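Local structure of fiber protein 2 (Human adenovirus type 41, 2BZV) at residues L38-T43 with A165-I170. The protein forms the knob at the tip of a trimeric short fiber spike on the capsid vertices, a domain that probably helps the virion attach to host cells. Numbering follows the deposited sequence.
Sequences LFLCLT and AVFCYI
The hydroxyl of Tyr169 hydrogen-bonds to the backbone carbonyl of Phe107, and beside this bond it rests on the isopropyl end of Leu42, with OH 3.7 Å from CD1 of that leucine. CD2 of Leu42 lies at the rim of the Tyr169 ring, near its plane, and also reaches Phe167, 4.1 Å from CZ, so that one methyl touches both aromatic side chains. The Phe167 ring meets Leu40 through its edge: CD1 of Leu40 lies in the ring plane, 3.9 Å from CZ. With chi1 near +60° in both aromatic residues (60° in Phe167, 65° in Tyr169), CG sits over the backbone, flanked by N and C, and the rings, from alternate positions of 165-170, reach across strand 48-57 to the leucines. No hydrogen bond joins 38-43 to 165-170; their short axes come no nearer than 9.3 Å and run in the same general sense, at 40°, as expected of next-but-one strands in a twisted antiparallel sheet. On the other face of that sheet, Phe39 and Cys41 pack on Ile170 of a second subunit, part of the trimer interface. The four side chains are buried between the two sheets of the knob's antiparallel beta-sandwich, where Trp92 packs on both leucines, Phe148 of strand 146-153 meets Tyr169 edge-to-face and Tyr139 of strand 135-139 touches Phe167, while strand 18-20 flanks 38-43.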
loop_
_atom_site.group_PDB
_atom_site.type_symbol
_atom_site.label_atom_id
_atom_site.label_comp_id
_atom_site.label_asym_id
_atom_site.label_seq_id
_atom_site.Cartn_x
_atom_site.Cartn_y
_atom_site.Cartn_z
ATOM N N LEU A 38 14.885 -12.937 -8.835
ATOM C CA LEU A 38 14.250 -12.182 -7.763
ATOM C C LEU A 38 14.075 -10.744 -8.194
ATOM O O LEU A 38 15.052 -10.061 -8.532
ATOM C CB LEU A 38 15.106 -12.222 -6.497
ATOM C CG LEU A 38 14.543 -11.384 -5.331
ATOM C CD1 LEU A 38 13.227 -11.965 -4.820
ATOM C CD2 LEU A 38 15.541 -11.300 -4.204
ATOM N N PHE A 39 12.840 -10.275 -8.158
ATOM C CA PHE A 39 12.546 -8.865 -8.373
ATOM C C PHE A 39 11.928 -8.308 -7.097
ATOM O O PHE A 39 10.768 -8.541 -6.795
ATOM C CB PHE A 39 11.604 -8.673 -9.559
ATOM C CG PHE A 39 11.219 -7.234 -9.746
ATOM C CD1 PHE A 39 12.143 -6.301 -10.148
ATOM C CD2 PHE A 39 9.930 -6.816 -9.426
ATOM C CE1 PHE A 39 11.800 -4.950 -10.306
ATOM C CE2 PHE A 39 9.572 -5.489 -9.602
ATOM C CZ PHE A 39 10.506 -4.564 -10.058
ATOM N N LEU A 40 12.744 -7.576 -6.352
ATOM C CA LEU A 40 12.333 -6.875 -5.130
ATOM C C LEU A 40 12.499 -5.397 -5.417
ATOM O O LEU A 40 13.564 -4.979 -5.885
ATOM C CB LEU A 40 13.207 -7.314 -3.956
ATOM C CG LEU A 40 13.012 -6.537 -2.659
ATOM C CD1 LEU A 40 11.584 -6.636 -2.122
ATOM C CD2 LEU A 40 13.974 -7.043 -1.603
ATOM N N CYS A 41 11.454 -4.613 -5.136
ATOM C CA CYS A 41 11.485 -3.178 -5.343
ATOM C C CYS A 41 10.997 -2.504 -4.066
ATOM O O CYS A 41 9.888 -2.825 -3.600
ATOM C CB CYS A 41 10.591 -2.795 -6.529
ATOM S SG CYS A 41 10.583 -1.012 -6.869
ATOM N N LEU A 42 11.818 -1.617 -3.509
ATOM C CA LEU A 42 11.511 -0.857 -2.296
ATOM C C LEU A 42 11.443 0.610 -2.650
ATOM O O LEU A 42 12.398 1.137 -3.218
ATOM C CB LEU A 42 12.625 -1.048 -1.251
ATOM C CG LEU A 42 12.949 -2.490 -0.844
ATOM C CD1 LEU A 42 14.087 -2.496 0.169
ATOM C CD2 LEU A 42 11.722 -3.202 -0.298
ATOM N N THR A 43 10.357 1.278 -2.261
ATOM C CA THR A 43 10.290 2.733 -2.442
ATOM C C THR A 43 9.980 3.374 -1.093
ATOM O O THR A 43 9.074 2.965 -0.366
ATOM C CB THR A 43 9.280 3.170 -3.527
ATOM O OG1 THR A 43 7.968 2.715 -3.189
ATOM C CG2 THR A 43 9.688 2.597 -4.868
ATOM N N ALA A 165 3.828 -10.222 -4.227
ATOM C CA ALA A 165 3.348 -9.749 -2.934
ATOM C C ALA A 165 3.771 -8.309 -2.732
ATOM O O ALA A 165 4.860 -7.920 -3.135
ATOM C CB ALA A 165 3.906 -10.616 -1.808
ATOM N N VAL A 166 2.906 -7.553 -2.076
ATOM C CA VAL A 166 3.170 -6.176 -1.704
ATOM C C VAL A 166 3.148 -6.085 -0.190
ATOM O O VAL A 166 2.266 -6.653 0.458
ATOM C CB VAL A 166 2.145 -5.220 -2.362
ATOM C CG1 VAL A 166 2.382 -3.784 -1.928
ATOM C CG2 VAL A 166 2.208 -5.356 -3.873
ATOM N N PHE A 167 4.112 -5.379 0.388
ATOM C CA PHE A 167 4.222 -5.240 1.834
ATOM C C PHE A 167 4.686 -3.828 2.176
ATOM O O PHE A 167 5.127 -3.089 1.307
ATOM C CB PHE A 167 5.161 -6.304 2.431
ATOM C CG PHE A 167 6.591 -6.253 1.910
ATOM C CD1 PHE A 167 7.590 -5.658 2.665
ATOM C CD2 PHE A 167 6.911 -6.817 0.686
ATOM C CE1 PHE A 167 8.895 -5.604 2.189
ATOM C CE2 PHE A 167 8.213 -6.769 0.207
ATOM C CZ PHE A 167 9.197 -6.166 0.956
ATOM N N CYS A 168 4.561 -3.452 3.439
ATOM C CA CYS A 168 4.851 -2.092 3.886
ATOM C C CYS A 168 5.492 -2.175 5.278
ATOM O O CYS A 168 4.925 -2.880 6.128
ATOM C CB CYS A 168 3.549 -1.268 3.935
ATOM S SG CYS A 168 3.734 0.384 4.611
ATOM N N TYR A 169 6.565 -1.440 5.537
ATOM C CA TYR A 169 7.184 -1.442 6.856
ATOM C C TYR A 169 7.719 -0.053 7.190
ATOM O O TYR A 169 7.819 0.831 6.331
ATOM C CB TYR A 169 8.278 -2.526 6.948
ATOM C CG TYR A 169 9.443 -2.259 6.009
ATOM C CD1 TYR A 169 10.557 -1.543 6.434
ATOM C CD2 TYR A 169 9.420 -2.724 4.692
ATOM C CE1 TYR A 169 11.628 -1.293 5.566
ATOM C CE2 TYR A 169 10.476 -2.475 3.818
ATOM C CZ TYR A 169 11.574 -1.750 4.265
ATOM O OH TYR A 169 12.600 -1.500 3.374
ATOM N N ILE A 170 8.035 0.126 8.475
ATOM C CA ILE A 170 8.589 1.349 9.020
ATOM C C ILE A 170 10.116 1.295 8.972
ATOM O O ILE A 170 10.712 0.277 9.356
ATOM C CB ILE A 170 8.157 1.529 10.483
ATOM C CG1 ILE A 170 6.635 1.414 10.646
ATOM C CG2 ILE A 170 8.707 2.836 11.054
ATOM C CD1 ILE A 170 5.884 2.555 10.047
#